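Local coordinates for 3',5'-cyclic-nucleotide phosphodiesterase 1 (Saccharomyces cerevisiae, PDB 4OJV), which belongs to the class-II phosphodiesterases of the metallo-hydrolase/oxidoreductase clan and holds two zinc ions, at residues E195-T200 and V206-V211; F227-D232 and K236-V241; C280-P283 and E289-Y292; K328-P331 and D335-L338. One frame throughout, in Å; residues are numbered along the deposited sequence.

Overall arrangement
From the N terminus, four short loops close one after another, none crossing or enclosing another. Interaction 1 closes the turn between strands 197-198 and 204-215, and interaction 2 the hairpin between strands 222-232 and 238-242. The two touch, because strands 204-215 and 222-232 are neighbours in one mixed sheet, and the centres of interactions 1 and 2 are about 9 Å apart. Interaction 3 folds the loop after strand 273-279 back onto helix 288-291. Interaction 4 joins the loop after strand 321-325 to the start of helix 336-350. Interactions 3 and 4 meet where Gln290 NE2 lies 2.8 Å from Ser329 O; their centres are about 26 to 32 Å from those of the other two.

Interaction 1. Residues E195-T200 and V206-V211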
loop_
_atom_site.group_PDB
_atom_site.type_symbol
_atom_site.label_atom_id
_atom_site.label_comp_id
_atom_site.label_asym_id
_atom_site.label_seq_id
_atom_site.Cartn_x
_atom_site.Cartn_y
_atom_site.Cartn_z
ATOM N N GLU A 195 7.960 28.698 9.985
ATOM C CA GLU A 195 7.968 29.803 9.029
ATOM C C GLU A 195 6.736 29.752 8.139
ATOM O O GLU A 195 6.356 28.683 7.645
ATOM C CB GLU A 195 9.239 29.737 8.179
ATOM C CG GLU A 195 9.527 30.969 7.334
ATOM C CD GLU A 195 10.771 30.793 6.482
ATOM O OE1 GLU A 195 10.679 30.161 5.409
ATOM O OE2 GLU A 195 11.842 31.287 6.888
ATOM N N VAL A 196 6.112 30.913 7.955
ATOM C CA VAL A 196 4.958 31.044 7.082
ATOM C C VAL A 196 5.457 30.976 5.652
ATOM O O VAL A 196 6.191 31.856 5.183
ATOM C CB VAL A 196 4.181 32.362 7.324
ATOM C CG1 VAL A 196 3.021 32.496 6.348
ATOM C CG2 VAL A 196 3.675 32.436 8.757
ATOM N N GLN A 197 5.076 29.903 4.975
ATOM C CA GLN A 197 5.475 29.677 3.605
ATOM C C GLN A 197 4.225 29.681 2.714
ATOM O O GLN A 197 3.100 29.608 3.217
ATOM C CB GLN A 197 6.355 28.414 3.545
ATOM C CG GLN A 197 7.743 28.694 4.147
ATOM C CD GLN A 197 8.398 27.532 4.901
ATOM O OE1 GLN A 197 7.875 27.018 5.908
ATOM N NE2 GLN A 197 9.583 27.144 4.439
ATOM N N LYS A 198 4.392 29.844 1.410
ATOM C CA LYS A 198 3.226 29.988 0.543
ATOM C C LYS A 198 2.943 28.711 -0.225
ATOM O O LYS A 198 3.867 28.035 -0.689
ATOM C CB LYS A 198 3.399 31.161 -0.431
ATOM C CG LYS A 198 3.797 32.485 0.215
ATOM C CD LYS A 198 2.708 33.027 1.131
ATOM C CE LYS A 198 3.192 34.232 1.922
ATOM N NZ LYS A 198 2.206 34.661 2.953
ATOM N N CYS A 199 1.662 28.373 -0.340
ATOM C CA CYS A 199 1.243 27.310 -1.244
ATOM C C CYS A 199 1.385 27.807 -2.679
ATOM O O CYS A 199 1.324 29.014 -2.938
ATOM C CB CYS A 199 -0.197 26.880 -0.973
ATOM S SG CYS A 199 -0.453 26.012 0.596
ATOM N N THR A 200 1.569 26.875 -3.610
ATOM C CA THR A 200 1.938 27.202 -4.989
ATOM C C THR A 200 0.765 27.686 -5.843
ATOM O O THR A 200 0.936 28.552 -6.702
ATOM C CB THR A 200 2.622 26.005 -5.685
ATOM O OG1 THR A 200 1.670 24.954 -5.885
ATOM C CG2 THR A 200 3.787 25.481 -4.853
ATOM N N VAL A 206 1.149 27.970 4.345
ATOM C CA VAL A 206 1.453 26.697 4.997
ATOM C C VAL A 206 2.531 26.942 6.049
ATOM O O VAL A 206 3.556 27.574 5.763
ATOM C CB VAL A 206 1.840 25.581 3.988
ATOM C CG1 VAL A 206 3.048 25.957 3.140
ATOM C CG2 VAL A 206 2.054 24.250 4.701
ATOM N N ILE A 207 2.285 26.453 7.265
ATOM C CA ILE A 207 3.190 26.684 8.386
ATOM C C ILE A 207 3.468 25.335 9.058
ATOM O O ILE A 207 2.576 24.772 9.694
ATOM C CB ILE A 207 2.615 27.688 9.427
ATOM C CG1 ILE A 207 1.775 28.793 8.753
ATOM C CG2 ILE A 207 3.751 28.265 10.260
ATOM C CD1 ILE A 207 0.987 29.657 9.722
ATOM N N PRO A 208 4.697 24.810 8.903
ATOM C CA PRO A 208 5.027 23.495 9.460
ATOM C C PRO A 208 5.727 23.578 10.820
ATOM O O PRO A 208 6.551 24.474 11.042
ATOM C CB PRO A 208 5.988 22.928 8.417
ATOM C CG PRO A 208 6.716 24.133 7.907
ATOM C CD PRO A 208 5.743 25.286 7.976
ATOM N N PHE A 209 5.393 22.640 11.705
ATOM C CA PHE A 209 5.975 22.566 13.040
ATOM C C PHE A 209 6.420 21.146 13.313
ATOM O O PHE A 209 5.683 20.194 13.042
ATOM C CB PHE A 209 4.939 22.984 14.080
ATOM C CG PHE A 209 4.609 24.447 14.029
ATOM C CD1 PHE A 209 3.673 24.925 13.118
ATOM C CD2 PHE A 209 5.237 25.347 14.886
ATOM C CE1 PHE A 209 3.376 26.279 13.052
ATOM C CE2 PHE A 209 4.941 26.706 14.824
ATOM C CZ PHE A 209 4.011 27.166 13.904
ATOM N N LYS A 210 7.612 21.004 13.877
ATOM C CA LYS A 210 8.132 19.697 14.219
ATOM C C LYS A 210 7.530 19.205 15.538
ATOM O O LYS A 210 7.341 19.983 16.479
ATOM C CB LYS A 210 9.651 19.771 14.302
ATOM C CG LYS A 210 10.351 18.428 14.342
ATOM C CD LYS A 210 11.863 18.612 14.325
ATOM C CE LYS A 210 12.383 19.075 15.677
ATOM N NZ LYS A 210 13.861 19.276 15.683
ATOM N N VAL A 211 7.232 17.909 15.603
ATOM C CA VAL A 211 6.719 17.268 16.815
ATOM C C VAL A 211 7.455 15.939 17.041
ATOM O O VAL A 211 8.195 15.474 16.162
ATOM C CB VAL A 211 5.176 17.059 16.785
ATOM C CG1 VAL A 211 4.435 18.385 16.650
ATOM C CG2 VAL A 211 4.758 16.085 15.686
#
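Gln197 and Val206 face each other as an antiparallel hydrogen-bonded pair, and two backbone bonds tie them. Gln197 N donates to Val206 O at 2.9 Å, while Val206 N returns the bond to Gln197 O at 2.8 Å, nearly straight at 170°.

The apolar contacts lie on two faces. Beside the bonded pair, Val206 sets CG1 between its own backbone N and carbonyl carbon (chi1 58°), which brings that methyl over the Gln197 peptide, 3.7 Å from Gln197 O and 4.1 Å from Gln197 CB. Cys199, two residues after Gln197, lays SG 4.1 Å from Val206 CB. Across the strand, Val196 and Ile207 run side by side and point the same way, and Val196 CG2 reaches Ile207 CD1 at 4.0 Å; Tyr263 of helix 256-267 packs against both. At the other end, Ile207 CG2 stands 3.7 Å from Glu195 O, and Pro208 CD 3.5 Å from the same oxygen.

Lys198 NZ forms a salt bridge with Asp205, just before Val206 on strand 204-215. On its far side this strand bonds to strand 222-232, with Val206 against Phe230. Two bonds and a few methyl contacts thus make a short beta hairpin, whose strand 197-198 forms an outermost strand of the seven-stranded mixed sheet within this chain.

Interaction 2. Residues F227-D232 and K236-V241; sequences FYIFRD and KDCIIV
A tight beta hairpin joins strands 222-232 and 238-242, and its two arms meet from Tyr228 opposite Val241 to Asp232 beside Lys236. Tyr228 with Val241 and Phe230 with Ile239 are hydrogen-bonded pairs, each closed by two bonds; Phe230 N reaches Ile239 O at 2.9 Å and 169°. Near the turn Asp232 N donates to Asp237 O at 2.8 Å, and a weak, bent bond runs from Lys236 N to Asp232 O.

One face carries Ile229, Ile240, Arg231 and Cys238. Here Cys238 SG lies 3.6 Å from both Arg231 CB and Arg231 CG, alongside the aliphatic part of a chain whose first two torsions are extended and whose third bends (chi3 60°). Arg231 NH2 forms a salt bridge with Asp205. Further along, Ile229 CG1 meets Ile240 CG1 at 4.3 Å beneath Phe260 of helix 256-267.

On the other face Ile239 CG1 rests on Phe230 CB at 4.0 Å, and Val241 CG2 comes to Phe230 CD1 at 4.3 Å. The Phe230 ring also meets Tyr125 edge-to-face. Beyond Val241 the chain soon reaches Asp244, which binds both zinc ions.

Almost every residue is buried, with mostly apolar side chains on both faces and backbone bonds across the hairpin at alternate residues and to the flanking strands at the others, while Asp237 finds partners in Lys274 and His272. The hairpin is therefore apolar in its middle and ionic toward its turn.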
loop_
_atom_site.group_PDB
_atom_site.type_symbol
_atom_site.label_atom_id
_atom_site.label_comp_id
_atom_site.label_asym_id
_atom_site.label_seq_id
_atom_site.Cartn_x
_atom_site.Cartn_y
_atom_site.Cartn_z
ATOM N N PHE A 227 3.379 18.821 12.174
ATOM C CA PHE A 227 2.025 19.356 12.099
ATOM C C PHE A 227 2.039 20.467 11.050
ATOM O O PHE A 227 2.959 21.297 11.027
ATOM C CB PHE A 227 1.635 19.997 13.427
ATOM C CG PHE A 227 1.221 19.032 14.524
ATOM C CD1 PHE A 227 1.384 17.645 14.438
ATOM C CD2 PHE A 227 0.678 19.555 15.697
ATOM C CE1 PHE A 227 0.988 16.819 15.487
ATOM C CE2 PHE A 227 0.290 18.737 16.742
ATOM C CZ PHE A 227 0.442 17.368 16.641
ATOM N N TYR A 228 1.032 20.481 10.184
ATOM C CA TYR A 228 0.889 21.540 9.193
ATOM C C TYR A 228 -0.330 22.394 9.462
ATOM O O TYR A 228 -1.442 21.876 9.587
ATOM C CB TYR A 228 0.739 20.929 7.801
ATOM C CG TYR A 228 2.001 20.341 7.221
ATOM C CD1 TYR A 228 2.986 21.159 6.677
ATOM C CD2 TYR A 228 2.201 18.956 7.187
ATOM C CE1 TYR A 228 4.138 20.625 6.125
ATOM C CE2 TYR A 228 3.352 18.414 6.641
ATOM C CZ TYR A 228 4.318 19.253 6.110
ATOM O OH TYR A 228 5.481 18.760 5.557
ATOM N N ILE A 229 -0.120 23.708 9.523
ATOM C CA ILE A 229 -1.228 24.665 9.495
ATOM C C ILE A 229 -1.412 25.151 8.062
ATOM O O ILE A 229 -0.448 25.592 7.430
ATOM C CB ILE A 229 -0.987 25.892 10.404
ATOM C CG1 ILE A 229 -0.627 25.444 11.827
ATOM C CG2 ILE A 229 -2.203 26.824 10.380
ATOM C CD1 ILE A 229 -0.253 26.575 12.765
ATOM N N PHE A 230 -2.640 25.065 7.558
ATOM C CA PHE A 230 -3.004 25.693 6.287
ATOM C C PHE A 230 -3.949 26.840 6.580
ATOM O O PHE A 230 -4.977 26.641 7.214
ATOM C CB PHE A 230 -3.637 24.691 5.314
ATOM C CG PHE A 230 -2.696 23.602 4.883
ATOM C CD1 PHE A 230 -2.581 22.425 5.623
ATOM C CD2 PHE A 230 -1.880 23.775 3.769
ATOM C CE1 PHE A 230 -1.693 21.436 5.232
ATOM C CE2 PHE A 230 -0.988 22.787 3.377
ATOM C CZ PHE A 230 -0.894 21.621 4.119
ATOM N N ARG A 231 -3.584 28.033 6.114
ATOM C CA ARG A 231 -4.387 29.230 6.354
ATOM C C ARG A 231 -4.838 29.849 5.043
ATOM O O ARG A 231 -4.013 30.183 4.191
ATOM C CB ARG A 231 -3.603 30.248 7.177
ATOM C CG ARG A 231 -4.329 31.584 7.348
ATOM C CD ARG A 231 -3.669 32.462 8.399
ATOM N NE ARG A 231 -2.291 32.755 8.033
ATOM C CZ ARG A 231 -1.298 32.930 8.895
ATOM N NH1 ARG A 231 -1.525 32.861 10.205
ATOM N NH2 ARG A 231 -0.074 33.181 8.441
ATOM N N ASP A 232 -6.149 29.994 4.880
ATOM C CA ASP A 232 -6.683 30.733 3.747
ATOM C C ASP A 232 -6.481 32.220 4.019
ATOM O O ASP A 232 -7.014 32.743 4.993
ATOM C CB ASP A 232 -8.165 30.444 3.572
ATOM C CG ASP A 232 -8.780 31.264 2.473
ATOM O OD1 ASP A 232 -8.251 31.223 1.354
ATOM O OD2 ASP A 232 -9.773 31.962 2.739
ATOM N N LYS A 236 -8.932 34.102 6.537
ATOM C CA LYS A 236 -8.137 33.856 7.750
ATOM C C LYS A 236 -8.490 32.522 8.424
ATOM O O LYS A 236 -7.961 32.200 9.483
ATOM C CB LYS A 236 -8.199 35.032 8.751
ATOM C CG LYS A 236 -7.813 36.387 8.167
ATOM C CD LYS A 236 -6.399 36.399 7.611
ATOM C CE LYS A 236 -6.087 37.726 6.936
ATOM N NZ LYS A 236 -4.937 37.588 6.003
ATOM N N ASP A 237 -9.380 31.754 7.807
ATOM C CA ASP A 237 -9.697 30.419 8.324
ATOM C C ASP A 237 -8.535 29.452 8.132
ATOM O O ASP A 237 -7.814 29.513 7.132
ATOM C CB ASP A 237 -10.950 29.848 7.668
ATOM C CG ASP A 237 -12.238 30.446 8.211
ATOM O OD1 ASP A 237 -12.199 31.315 9.114
ATOM O OD2 ASP A 237 -13.300 30.024 7.715
ATOM N N CYS A 238 -8.361 28.569 9.112
ATOM C CA CYS A 238 -7.266 27.611 9.125
ATOM C C CYS A 238 -7.742 26.203 9.415
ATOM O O CYS A 238 -8.752 25.990 10.097
ATOM C CB CYS A 238 -6.261 27.958 10.218
ATOM S SG CYS A 238 -5.549 29.601 10.083
ATOM N N ILE A 239 -6.978 25.237 8.916
ATOM C CA ILE A 239 -7.078 23.860 9.378
ATOM C C ILE A 239 -5.687 23.392 9.791
ATOM O O ILE A 239 -4.680 23.875 9.276
ATOM C CB ILE A 239 -7.686 22.915 8.315
ATOM C CG1 ILE A 239 -6.925 23.031 6.982
ATOM C CG2 ILE A 239 -9.187 23.154 8.171
ATOM C CD1 ILE A 239 -7.305 21.995 5.947
ATOM N N ILE A 240 -5.650 22.457 10.734
ATOM C CA ILE A 240 -4.408 21.849 11.194
ATOM C C ILE A 240 -4.464 20.380 10.794
ATOM O O ILE A 240 -5.429 19.692 11.106
ATOM C CB ILE A 240 -4.251 21.972 12.723
ATOM C CG1 ILE A 240 -4.162 23.445 13.134
ATOM C CG2 ILE A 240 -3.036 21.190 13.216
ATOM C CD1 ILE A 240 -4.275 23.686 14.629
ATOM N N VAL A 241 -3.442 19.919 10.079
ATOM C CA VAL A 241 -3.405 18.536 9.616
ATOM C C VAL A 241 -2.115 17.926 10.151
ATOM O O VAL A 241 -1.021 18.390 9.822
ATOM C CB VAL A 241 -3.500 18.428 8.074
ATOM C CG1 VAL A 241 -3.643 16.974 7.664
ATOM C CG2 VAL A 241 -4.680 19.232 7.536
#

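Interaction 3. Residues C280-P283 and E289-Y292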
loop_
_atom_site.group_PDB
_atom_site.type_symbol
_atom_site.label_atom_id
_atom_site.label_comp_id
_atom_site.label_asym_id
_atom_site.label_seq_id
_atom_site.Cartn_x
_atom_site.Cartn_y
_atom_site.Cartn_z
ATOM N N CYS A 280 -5.548 9.452 16.964
ATOM C CA CYS A 280 -5.638 8.737 18.224
ATOM C C CYS A 280 -5.503 7.269 17.857
ATOM O O CYS A 280 -6.494 6.582 17.607
ATOM C CB CYS A 280 -6.940 9.042 18.965
ATOM S SG CYS A 280 -6.889 8.489 20.680
ATOM N N SER A 281 -4.264 6.792 17.784
ATOM C CA SER A 281 -4.018 5.470 17.230
ATOM C C SER A 281 -4.642 4.352 18.046
ATOM O O SER A 281 -5.049 3.332 17.487
ATOM C CB SER A 281 -2.520 5.204 17.109
ATOM O OG SER A 281 -1.909 6.000 16.115
ATOM N N CYS A 282 -4.680 4.536 19.365
ATOM C CA CYS A 282 -5.031 3.460 20.282
ATOM C C CYS A 282 -6.112 3.884 21.262
ATOM O O CYS A 282 -6.185 5.066 21.635
ATOM C CB CYS A 282 -3.815 3.062 21.105
ATOM S SG CYS A 282 -2.396 2.542 20.140
ATOM N N PRO A 283 -6.944 2.921 21.713
ATOM C CA PRO A 283 -7.880 3.177 22.807
ATOM C C PRO A 283 -7.147 3.219 24.145
ATOM O O PRO A 283 -5.937 2.968 24.210
ATOM C CB PRO A 283 -8.808 1.964 22.757
ATOM C CG PRO A 283 -7.948 0.868 22.227
ATOM C CD PRO A 283 -7.032 1.529 21.229
ATOM N N GLU A 289 3.237 -1.730 23.323
ATOM C CA GLU A 289 3.874 -1.987 22.027
ATOM C C GLU A 289 3.186 -1.276 20.862
ATOM O O GLU A 289 3.842 -0.865 19.907
ATOM C CB GLU A 289 3.941 -3.495 21.741
ATOM C CG GLU A 289 4.951 -4.271 22.582
ATOM C CD GLU A 289 4.518 -4.453 24.029
ATOM O OE1 GLU A 289 3.300 -4.420 24.308
ATOM O OE2 GLU A 289 5.402 -4.631 24.894
ATOM N N GLN A 290 1.865 -1.137 20.947
ATOM C CA GLN A 290 1.087 -0.488 19.895
ATOM C C GLN A 290 1.001 1.029 20.089
ATOM O O GLN A 290 0.784 1.775 19.129
ATOM C CB GLN A 290 -0.317 -1.095 19.824
ATOM C CG GLN A 290 -0.938 -1.056 18.434
ATOM C CD GLN A 290 -2.290 -1.744 18.357
ATOM O OE1 GLN A 290 -2.943 -1.984 19.376
ATOM N NE2 GLN A 290 -2.723 -2.059 17.138
ATOM N N LEU A 291 1.191 1.479 21.326
ATOM C CA LEU A 291 1.050 2.895 21.668
ATOM C C LEU A 291 2.323 3.732 21.486
ATOM O O LEU A 291 2.235 4.948 21.310
ATOM C CB LEU A 291 0.493 3.046 23.090
ATOM C CG LEU A 291 0.188 4.444 23.643
ATOM C CD1 LEU A 291 -0.835 5.174 22.782
ATOM C CD2 LEU A 291 -0.290 4.344 25.083
ATOM N N TYR A 292 3.496 3.097 21.533
ATOM C CA TYR A 292 4.767 3.817 21.379
ATOM C C TYR A 292 4.757 4.754 20.172
ATOM O O TYR A 292 4.471 4.331 19.044
ATOM C CB TYR A 292 5.960 2.856 21.267
ATOM C CG TYR A 292 6.269 2.051 22.515
ATOM C CD1 TYR A 292 6.460 0.671 22.440
ATOM C CD2 TYR A 292 6.379 2.666 23.765
ATOM C CE1 TYR A 292 6.746 -0.074 23.574
ATOM C CE2 TYR A 292 6.665 1.927 24.906
ATOM C CZ TYR A 292 6.847 0.560 24.804
ATOM O OH TYR A 292 7.132 -0.179 25.930
#
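Cys282 meets Gln290 and Leu291 through its side chain alone. Its CB comes first, 4.0 Å from Leu291 CD1, a methyl brought over by a leucine chain whose CG is anti to the backbone N (chi1 -177°). From CB the thiol turns to lie beside its own backbone N (chi1 -58°), and SG then sits over the C-terminal end of the short helix 288-291. There Cys282 SG stands 3.4 Å from Gln290 O and 3.8 Å from Leu291 CA. Leu291 CD1 flanks Cys282 SG at 4.0 Å, and Gln290 CB lies 4.2 Å from the same sulfur.

The amide of Gln290 is directed past the thiol: NE2 donates to Ser329 O, and the side chain also packs on Glu146 of the second subunit. Next to Cys282, Ser281 OG is bonded to Glu279 and to His326, a zinc ligand, so this loop supplies a second-shell residue of the metal site. The side chain of Cys282 is about 11 Å from a bound zinc ion.

No hydrogen bond crosses between the two segments. The chemistry is that of a buried, polarisable sulfur packed against a peptide carbonyl and a leucine methyl, so loop and helix are joined by van der Waals contact.

Interaction 4. Residues K328-P331 and D335-L338. With SO4 (sulfate ion), chain B.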
loop_
_atom_site.group_PDB
_atom_site.type_symbol
_atom_site.label_atom_id
_atom_site.label_comp_id
_atom_site.label_asym_id
_atom_site.label_seq_id
_atom_site.Cartn_x
_atom_site.Cartn_y
_atom_site.Cartn_z
ATOM N N LYS A 328 -5.561 2.517 14.646
ATOM C CA LYS A 328 -5.007 1.216 14.296
ATOM C C LYS A 328 -6.039 0.107 14.434
ATOM O O LYS A 328 -6.948 0.181 15.273
ATOM C CB LYS A 328 -3.805 0.921 15.190
ATOM C CG LYS A 328 -2.602 1.789 14.848
ATOM C CD LYS A 328 -1.390 1.486 15.721
ATOM C CE LYS A 328 -0.162 2.306 15.334
ATOM N NZ LYS A 328 0.389 2.024 13.974
ATOM N N SER A 329 -5.901 -0.939 13.623
ATOM C CA SER A 329 -6.655 -2.171 13.885
ATOM C C SER A 329 -6.136 -2.815 15.160
ATOM O O SER A 329 -4.996 -2.588 15.591
ATOM C CB SER A 329 -6.515 -3.190 12.755
ATOM O OG SER A 329 -6.994 -2.693 11.536
ATOM N N THR A 330 -6.974 -3.637 15.758
ATOM C CA THR A 330 -6.607 -4.391 16.933
ATOM C C THR A 330 -7.504 -5.621 16.911
ATOM O O THR A 330 -8.608 -5.560 16.369
ATOM C CB THR A 330 -6.780 -3.547 18.221
ATOM O OG1 THR A 330 -6.408 -4.327 19.358
ATOM C CG2 THR A 330 -8.209 -3.054 18.390
ATOM N N PRO A 331 -7.025 -6.756 17.443
ATOM C CA PRO A 331 -7.877 -7.950 17.452
ATOM C C PRO A 331 -8.884 -7.932 18.613
ATOM O O PRO A 331 -8.885 -8.824 19.466
ATOM C CB PRO A 331 -6.867 -9.099 17.582
ATOM C CG PRO A 331 -5.704 -8.489 18.280
ATOM C CD PRO A 331 -5.636 -7.056 17.848
ATOM N N ASP A 335 -14.987 -2.304 17.162
ATOM C CA ASP A 335 -14.231 -1.392 16.310
ATOM C C ASP A 335 -13.560 -0.327 17.182
ATOM O O ASP A 335 -14.240 0.412 17.899
ATOM C CB ASP A 335 -15.211 -0.767 15.311
ATOM C CG ASP A 335 -14.537 0.003 14.176
ATOM O OD1 ASP A 335 -13.541 0.725 14.405
ATOM O OD2 ASP A 335 -15.060 -0.107 13.045
ATOM N N PRO A 336 -12.213 -0.243 17.137
ATOM C CA PRO A 336 -11.543 0.700 18.031
ATOM C C PRO A 336 -11.870 2.152 17.716
ATOM O O PRO A 336 -11.731 2.996 18.585
ATOM C CB PRO A 336 -10.054 0.420 17.795
ATOM C CG PRO A 336 -9.996 -0.193 16.442
ATOM C CD PRO A 336 -11.249 -1.019 16.338
ATOM N N ARG A 337 -12.318 2.446 16.497
ATOM C CA ARG A 337 -12.733 3.811 16.194
ATOM C C ARG A 337 -13.937 4.208 17.051
ATOM O O ARG A 337 -14.032 5.352 17.498
ATOM C CB ARG A 337 -13.073 3.951 14.717
ATOM C CG ARG A 337 -11.857 3.753 13.821
ATOM C CD ARG A 337 -12.217 3.686 12.352
ATOM N NE ARG A 337 -13.118 2.573 12.060
ATOM C CZ ARG A 337 -13.706 2.382 10.887
ATOM N NH1 ARG A 337 -13.468 3.225 9.883
ATOM N NH2 ARG A 337 -14.532 1.356 10.719
ATOM N N LEU A 338 -14.845 3.260 17.280
ATOM C CA LEU A 338 -16.017 3.516 18.117
ATOM C C LEU A 338 -15.609 3.634 19.581
ATOM O O LEU A 338 -16.064 4.538 20.283
ATOM C CB LEU A 338 -17.080 2.435 17.907
ATOM C CG LEU A 338 -17.659 2.339 16.487
ATOM C CD1 LEU A 338 -18.616 1.162 16.347
ATOM C CD2 LEU A 338 -18.328 3.643 16.076
HETATM S S SO4 B . 3.232 4.051 12.847
HETATM O O1 SO4 B . 3.841 3.227 11.767
HETATM O O2 SO4 B . 2.926 3.170 14.014
HETATM O O3 SO4 B . 4.156 5.160 13.246
HETATM O O4 SO4 B . 1.960 4.589 12.302
#
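A chi1 of -180° at Thr330 turns OG1 away from the backbone N and places CG2 between N and the carbonyl carbon, 3.9 Å from Pro336 CG. The same proline carbon lies 3.3 Å from Lys328 O, so one ring corner touches both loop residues.

Beyond CB the Lys328 chain is extended through chi2 and chi3, and chi4 bends to -65°. Lys328 NZ donates a hydrogen bond to O2 of a sulfate ion, probably from the crystallisation liquor, at 2.8 Å, with a longer, weak bond from NZ to sulfate O4. Gly13 O is a further acceptor of NZ, and His294 NE2 binds the same sulfate. A zinc ion lies about 6 Å from this side chain.

Pro336 is the first residue of helix 336-350, and Asp335 before it is the N-cap. Asp335 OD1 accepts the capping bond from Arg337 N at 3.0 Å, on its anti side, and another from Arg337 NE at 3.0 Å through its syn lone pair. Arg337 NH2 forms a salt bridge with Asp335 OD2 at 2.8 Å, so the guanidinium grips the carboxylate side-on and nearly coplanar. Ser67 OG adds a bond to OD2, and Pro66 O accepts from Arg337 NH2.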